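Local atomic coordinates of Ala-tRNApro hydrolase ProX (Aeropyrum pernix, PDB entry 1WDV), a protein that probably acts as a trans-editing aminoacyl-tRNA deacylase, removing alanine wrongly attached to tRNA(Pro). Residues A29-L34 and S40-T45; T91-G96 and P100-P105. All coordinates share one frame; numbering follows the deposited sequence.

Contact 1: residues A29-L34 and S40-T45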
ATOM      1  N   ALA A  29      -3.007 -14.977   1.196  1.00  7.09           N
ATOM      2  CA  ALA A  29      -3.931 -15.950   1.784  1.00  7.12           C
ATOM      3  C   ALA A  29      -3.606 -16.134   3.265  1.00  8.70           C
ATOM      4  O   ALA A  29      -4.507 -16.160   4.109  1.00  7.95           O
ATOM      5  CB  ALA A  29      -3.822 -17.320   1.048  1.00  9.13           C
ATOM      6  N   GLU A  30      -2.316 -16.268   3.577  1.00  8.95           N
ATOM      7  CA  GLU A  30      -1.938 -16.470   4.970  1.00  9.81           C
ATOM      8  C   GLU A  30      -2.285 -15.267   5.844  1.00  8.89           C
ATOM      9  O   GLU A  30      -2.806 -15.436   6.934  1.00  7.91           O
ATOM     10  CB  GLU A  30      -0.445 -16.803   5.041  1.00 11.78           C
ATOM     11  CG  GLU A  30       0.119 -17.026   6.436  1.00 20.78           C
ATOM     12  CD  GLU A  30       1.562 -17.499   6.370  1.00 27.42           C
ATOM     13  OE1 GLU A  30       2.164 -17.401   5.265  1.00 26.19           O
ATOM     14  OE2 GLU A  30       2.091 -17.968   7.411  1.00 32.29           O
ATOM     15  N   ALA A  31      -2.015 -14.056   5.355  1.00  7.27           N
ATOM     16  CA  ALA A  31      -2.332 -12.866   6.128  1.00  6.97           C
ATOM     17  C   ALA A  31      -3.843 -12.769   6.358  1.00  8.49           C
ATOM     18  O   ALA A  31      -4.316 -12.472   7.470  1.00  9.99           O
ATOM     19  CB  ALA A  31      -1.853 -11.654   5.413  1.00 10.52           C
ATOM     20  N   ALA A  32      -4.628 -13.057   5.321  1.00  7.87           N
ATOM     21  CA  ALA A  32      -6.077 -12.960   5.504  1.00  7.22           C
ATOM     22  C   ALA A  32      -6.591 -13.979   6.544  1.00  6.82           C
ATOM     23  O   ALA A  32      -7.370 -13.643   7.446  1.00  7.20           O
ATOM     24  CB  ALA A  32      -6.806 -13.149   4.169  1.00  7.80           C
ATOM     25  N   ALA A  33      -6.120 -15.208   6.443  1.00  7.60           N
ATOM     26  CA  ALA A  33      -6.539 -16.260   7.367  1.00  8.89           C
ATOM     27  C   ALA A  33      -6.155 -15.956   8.805  1.00  8.25           C
ATOM     28  O   ALA A  33      -6.972 -16.132   9.717  1.00 11.29           O
ATOM     29  CB  ALA A  33      -5.936 -17.587   6.950  1.00  7.27           C
ATOM     30  N   LEU A  34      -4.926 -15.502   9.014  1.00  8.44           N
ATOM     31  CA  LEU A  34      -4.460 -15.217  10.374  1.00 10.56           C
ATOM     32  C   LEU A  34      -5.199 -14.069  11.049  1.00 11.42           C
ATOM     33  O   LEU A  34      -5.328 -14.045  12.279  1.00 12.94           O
ATOM     34  CB  LEU A  34      -2.941 -15.001  10.372  1.00 11.52           C
ATOM     35  CG  LEU A  34      -2.218 -16.301   9.973  1.00 18.82           C
ATOM     36  CD1 LEU A  34      -0.732 -16.186  10.186  1.00 21.63           C
ATOM     37  CD2 LEU A  34      -2.739 -17.474  10.781  1.00 20.47           C
ATOM     38  N   SER A  40      -9.370  -9.541   0.116  1.00  7.73           N
ATOM     39  CA  SER A  40      -9.649  -8.184  -0.335  1.00  5.59           C
ATOM     40  C   SER A  40      -9.398  -7.161   0.771  1.00  8.56           C
ATOM     41  O   SER A  40      -9.280  -5.969   0.490  1.00 10.36           O
ATOM     42  CB  SER A  40     -11.090  -8.054  -0.865  1.00 10.60           C
ATOM     43  OG  SER A  40     -12.048  -8.093   0.186  1.00  8.84           O
ATOM     44  N   GLU A  41      -9.325  -7.629   2.008  1.00  6.02           N
ATOM     45  CA  GLU A  41      -9.034  -6.738   3.142  1.00  5.19           C
ATOM     46  C   GLU A  41      -7.557  -6.631   3.478  1.00  6.55           C
ATOM     47  O   GLU A  41      -7.179  -5.878   4.388  1.00  6.79           O
ATOM     48  CB  GLU A  41      -9.807  -7.176   4.378  1.00  7.95           C
ATOM     49  CG  GLU A  41     -11.293  -6.956   4.153  1.00 11.22           C
ATOM     50  CD  GLU A  41     -12.152  -7.787   5.075  1.00  8.76           C
ATOM     51  OE1 GLU A  41     -12.597  -7.275   6.125  1.00 10.29           O
ATOM     52  OE2 GLU A  41     -12.399  -8.966   4.740  1.00 10.12           O
ATOM     53  N   ILE A  42      -6.723  -7.419   2.794  1.00  3.31           N
ATOM     54  CA  ILE A  42      -5.263  -7.354   2.972  1.00  7.18           C
ATOM     55  C   ILE A  42      -4.808  -6.538   1.754  1.00 10.25           C
ATOM     56  O   ILE A  42      -4.834  -7.036   0.616  1.00 13.98           O
ATOM     57  CB  ILE A  42      -4.601  -8.732   2.885  1.00  8.31           C
ATOM     58  CG1 ILE A  42      -5.217  -9.682   3.915  1.00  7.41           C
ATOM     59  CG2 ILE A  42      -3.088  -8.586   3.087  1.00  9.24           C
ATOM     60  CD1 ILE A  42      -5.105  -9.230   5.430  1.00  8.90           C
ATOM     61  N   VAL A  43      -4.369  -5.310   1.957  1.00  7.10           N
ATOM     62  CA  VAL A  43      -4.014  -4.506   0.799  1.00  6.73           C
ATOM     63  C   VAL A  43      -2.525  -4.444   0.560  1.00  9.27           C
ATOM     64  O   VAL A  43      -1.737  -4.446   1.500  1.00 11.08           O
ATOM     65  CB  VAL A  43      -4.562  -3.068   0.922  1.00  6.68           C
ATOM     66  CG1 VAL A  43      -6.076  -3.104   0.946  1.00  9.85           C
ATOM     67  CG2 VAL A  43      -4.055  -2.416   2.218  1.00  8.79           C
ATOM     68  N   LYS A  44      -2.145  -4.407  -0.711  1.00 10.36           N
ATOM     69  CA  LYS A  44      -0.728  -4.318  -1.005  1.00 11.53           C
ATOM     70  C   LYS A  44      -0.412  -2.951  -1.572  1.00  8.89           C
ATOM     71  O   LYS A  44      -1.225  -2.383  -2.289  1.00 11.01           O
ATOM     72  CB  LYS A  44      -0.317  -5.427  -1.969  1.00 16.15           C
ATOM     73  CG  LYS A  44      -1.264  -5.675  -3.099  1.00 20.76           C
ATOM     74  CD  LYS A  44      -1.258  -7.168  -3.443  1.00 23.19           C
ATOM     75  CE  LYS A  44      -2.068  -7.494  -4.693  1.00 18.22           C
ATOM     76  NZ  LYS A  44      -1.802  -8.897  -5.151  1.00 23.99           N
ATOM     77  N   THR A  45       0.744  -2.422  -1.171  1.00 11.29           N
ATOM     78  CA  THR A  45       1.257  -1.136  -1.635  1.00  9.32           C
ATOM     79  C   THR A  45       2.250  -1.518  -2.708  1.00  9.17           C
ATOM     80  O   THR A  45       3.337  -2.000  -2.397  1.00 10.95           O
ATOM     81  CB  THR A  45       2.037  -0.385  -0.525  1.00 11.37           C
ATOM     82  OG1 THR A  45       1.190  -0.179   0.616  1.00 13.93           O
ATOM     83  CG2 THR A  45       2.468   0.979  -1.007  1.00 11.18           C
TER
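A32 and I42 mark the closest approach of the two backbones, their CA atoms 6.2 Å apart where a turn of helix 28-35 faces the residue just after the short 3-10 segment ending at E41. I42 alone reaches across from 40-45, and its CA–CB bond aims at the helix. Its CG1 lies anti to its own carbonyl carbon (chi1 -57°), an arrangement that sends the longer branch over the helix backbone and swings CG2 round toward A31. I42 CG1 comes 3.7 Å from A32 N and 3.8 Å from A32 CB, lying against both the main chain and the methyl of that residue. Past it, a second bend (chi2 -59°) lays I42 CD1 along the A31–A32 peptide, 3.9 Å from A31 C and the same distance from A32 CA. The short branch makes the remaining contact, with I42 CG2 4.0 Å from A31 CB. The isoleucine thus straddles the A31–A32 link, CG1 toward the A32 methyl and CG2 toward that of A31, and because both helix residues are small its tip can rest on the helix main chain itself. All three residues are buried, and the contact between them is apolar. I42 also touches V28 and L35 of the same helix, which with A31 and A32 follow the i, i+3, i+4, i+7 spacing of a single helix face, while Y122 of strand 121-124 packs against it as well. Y122 pairs by backbone hydrogen bonds with E41 and V43, fixing the chain on both sides of I42. This is the apolar closure of a helix-to-strand connection, packing helix 28-35 onto the entry to strand 43-50 within the alpha/beta fold of the aminoacyl-tRNA editing domain.

Contact 2: residues T91-G96 and P100-P105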
ATOM      1  N   THR A  91      11.986   3.022  -1.363  1.00  7.05           N
ATOM      2  CA  THR A  91      11.093   3.301  -0.243  1.00  6.49           C
ATOM      3  C   THR A  91      11.751   3.243   1.116  1.00  5.19           C
ATOM      4  O   THR A  91      11.333   3.940   2.044  1.00  9.43           O
ATOM      5  CB  THR A  91       9.882   2.323  -0.164  1.00  7.95           C
ATOM      6  OG1 THR A  91      10.356   1.015   0.137  1.00  8.79           O
ATOM      7  CG2 THR A  91       9.110   2.258  -1.486  1.00  8.36           C
ATOM      8  N   GLY A  92      12.775   2.402   1.226  1.00  7.75           N
ATOM      9  CA  GLY A  92      13.451   2.217   2.493  1.00  9.64           C
ATOM     10  C   GLY A  92      12.757   1.173   3.368  1.00 11.73           C
ATOM     11  O   GLY A  92      13.088   1.022   4.550  1.00 12.04           O
ATOM     12  N   TYR A  93      11.782   0.460   2.814  1.00  8.44           N
ATOM     13  CA  TYR A  93      11.066  -0.576   3.575  1.00  8.45           C
ATOM     14  C   TYR A  93      11.229  -1.930   2.901  1.00  8.87           C
ATOM     15  O   TYR A  93      11.436  -2.016   1.700  1.00 10.31           O
ATOM     16  CB  TYR A  93       9.591  -0.240   3.666  1.00  8.48           C
ATOM     17  CG  TYR A  93       9.325   1.019   4.456  1.00  8.29           C
ATOM     18  CD1 TYR A  93       9.130   2.252   3.815  1.00  7.55           C
ATOM     19  CD2 TYR A  93       9.246   0.967   5.828  1.00  7.19           C
ATOM     20  CE1 TYR A  93       8.846   3.404   4.554  1.00  8.66           C
ATOM     21  CE2 TYR A  93       8.966   2.101   6.566  1.00  9.25           C
ATOM     22  CZ  TYR A  93       8.763   3.310   5.935  1.00  7.45           C
ATOM     23  OH  TYR A  93       8.450   4.407   6.714  1.00  9.33           O
ATOM     24  N   PRO A  94      11.095  -3.014   3.675  1.00  8.26           N
ATOM     25  CA  PRO A  94      11.255  -4.346   3.091  1.00 10.70           C
ATOM     26  C   PRO A  94      10.113  -4.787   2.178  1.00 12.28           C
ATOM     27  O   PRO A  94       8.966  -4.409   2.375  1.00 12.32           O
ATOM     28  CB  PRO A  94      11.447  -5.231   4.318  1.00  9.79           C
ATOM     29  CG  PRO A  94      10.643  -4.547   5.383  1.00 11.55           C
ATOM     30  CD  PRO A  94      10.939  -3.076   5.143  1.00 11.92           C
ATOM     31  N   VAL A  95      10.463  -5.585   1.170  1.00 13.19           N
ATOM     32  CA  VAL A  95       9.521  -6.090   0.187  1.00 19.00           C
ATOM     33  C   VAL A  95       8.141  -6.422   0.744  1.00 19.86           C
ATOM     34  O   VAL A  95       7.135  -5.954   0.209  1.00 25.78           O
ATOM     35  CB  VAL A  95      10.108  -7.343  -0.527  1.00 18.98           C
ATOM     36  CG1 VAL A  95       9.039  -8.006  -1.395  1.00 20.74           C
ATOM     37  CG2 VAL A  95      11.315  -6.937  -1.370  1.00 19.69           C
ATOM     38  N   GLY A  96       8.079  -7.215   1.808  1.00 19.65           N
ATOM     39  CA  GLY A  96       6.774  -7.568   2.369  1.00 18.27           C
ATOM     40  C   GLY A  96       6.193  -6.646   3.438  1.00 19.07           C
ATOM     41  O   GLY A  96       5.256  -7.016   4.174  1.00 20.86           O
ATOM     42  N   PRO A 100       1.673   2.419   3.218  1.00  8.66           N
ATOM     43  CA  PRO A 100       1.077   3.394   2.298  1.00  9.32           C
ATOM     44  C   PRO A 100       1.314   4.835   2.773  1.00  9.33           C
ATOM     45  O   PRO A 100       0.875   5.801   2.143  1.00 11.52           O
ATOM     46  CB  PRO A 100      -0.409   2.999   2.317  1.00  7.53           C
ATOM     47  CG  PRO A 100      -0.610   2.598   3.739  1.00  9.62           C
ATOM     48  CD  PRO A 100       0.636   1.763   4.048  1.00  8.29           C
ATOM     49  N   VAL A 101       2.010   4.981   3.894  1.00  8.48           N
ATOM     50  CA  VAL A 101       2.331   6.293   4.443  1.00  9.74           C
ATOM     51  C   VAL A 101       3.775   6.269   4.925  1.00 10.39           C
ATOM     52  O   VAL A 101       4.394   5.196   5.017  1.00  7.61           O
ATOM     53  CB  VAL A 101       1.417   6.655   5.644  1.00  8.91           C
ATOM     54  CG1 VAL A 101      -0.032   6.741   5.192  1.00  8.79           C
ATOM     55  CG2 VAL A 101       1.577   5.627   6.779  1.00  9.02           C
ATOM     56  N   ALA A 102       4.306   7.453   5.221  1.00  9.78           N
ATOM     57  CA  ALA A 102       5.682   7.588   5.701  1.00 11.32           C
ATOM     58  C   ALA A 102       6.728   7.096   4.687  1.00  9.76           C
ATOM     59  O   ALA A 102       7.818   6.590   5.052  1.00 10.36           O
ATOM     60  CB  ALA A 102       5.841   6.871   7.050  1.00 11.94           C
ATOM     61  N   LEU A 103       6.406   7.278   3.406  1.00 10.60           N
ATOM     62  CA  LEU A 103       7.320   6.948   2.313  1.00  7.78           C
ATOM     63  C   LEU A 103       8.034   8.258   1.915  1.00  7.90           C
ATOM     64  O   LEU A 103       7.612   9.361   2.356  1.00  9.04           O
ATOM     65  CB  LEU A 103       6.521   6.455   1.093  1.00  8.67           C
ATOM     66  CG  LEU A 103       5.693   5.180   1.253  1.00 11.28           C
ATOM     67  CD1 LEU A 103       4.767   5.026   0.052  1.00 13.88           C
ATOM     68  CD2 LEU A 103       6.654   3.983   1.393  1.00 10.09           C
ATOM     69  N   PRO A 104       9.125   8.166   1.117  1.00  7.65           N
ATOM     70  CA  PRO A 104       9.822   9.397   0.698  1.00  9.75           C
ATOM     71  C   PRO A 104       8.772  10.280  -0.002  1.00  9.78           C
ATOM     72  O   PRO A 104       7.898   9.791  -0.736  1.00  9.49           O
ATOM     73  CB  PRO A 104      10.917   8.877  -0.224  1.00  8.40           C
ATOM     74  CG  PRO A 104      11.319   7.574   0.474  1.00 10.58           C
ATOM     75  CD  PRO A 104       9.932   6.966   0.799  1.00  8.07           C
ATOM     76  N   PRO A 105       8.838  11.600   0.214  1.00  8.60           N
ATOM     77  CA  PRO A 105       7.865  12.523  -0.371  1.00  7.66           C
ATOM     78  C   PRO A 105       7.709  12.646  -1.873  1.00  8.75           C
ATOM     79  O   PRO A 105       6.759  13.278  -2.333  1.00 10.02           O
ATOM     80  CB  PRO A 105       8.196  13.846   0.320  1.00  9.16           C
ATOM     81  CG  PRO A 105       9.683  13.751   0.481  1.00  8.66           C
ATOM     82  CD  PRO A 105       9.898  12.317   0.934  1.00  9.42           C
TER
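Y93 gives its hydroxyl to the backbone carbonyl of A102, so a side chain from one irregular segment grips the main chain of another at a residue whose backbone is in the left-handed helical region. Y93 OH lies 2.8 Å from A102 O. The C=O...donor angle is 133° and the hydroxyl stands 38° out of the carbonyl plane, so it does not sit on a lone pair. Relative to the tyrosine ring, A102 O lies at the edge, close to the ring plane and 3.4 Å from Y93 CE1. Y93 CG is anti to its carbonyl carbon (chi1 -65°), which sends the ring across to 100-105, where A102 CB also comes 3.6 Å from Y93 OH. L103 approaches the ring obliquely, its CD2 3.9 Å from Y93 CD1. That same methyl, L103 CD2, sits 3.9 Å from T91 CB, for T91 and L103 run side by side and point the same way. Nearby, P104 CD rests 3.6 Å from T91 O at the end of helix 84-91. Here the chain leaves the helix at G92, whose positive phi would jam a CB against the preceding carbonyl oxygen. Y93 N then donates to T91 OG1 at 3.1 Å, an ST turn that ties the backbone of Y93 back to the end of the helix, and T91 OG1 is held in addition by V87 O. K4 and V5 of helix 4-12 touch Y93, and W8 touches A102. A phenylalanine in place of Y93 would probably keep much of the contact with L103 but leave A102 O without its phenol donor. The contact therefore joins one directional polar bond, which fixes the ring's far end, to an apolar flank centred on the L103 methyl.

In the fold
From the N terminus, contact 1 comes first: it closes the connection between helix 28-35 and strand 43-50. The chain then runs through strand 55-61, helix 68-75, strand 79-81 and helix 84-91 before contact 2 closes the loop that leads on to strand 108-112. The two are in series, neither nested nor crossed, with centres about 18 Å apart. They meet at the far end of segment 40-45, where T45 OG1 lies 3.7 Å from P100 N and hydrogen-bonds to V98 O. Strand 43-50 is common to both: contact 1 ties its entry to helix 28-35, and both segments of contact 2 lie against it, through T91 and P100.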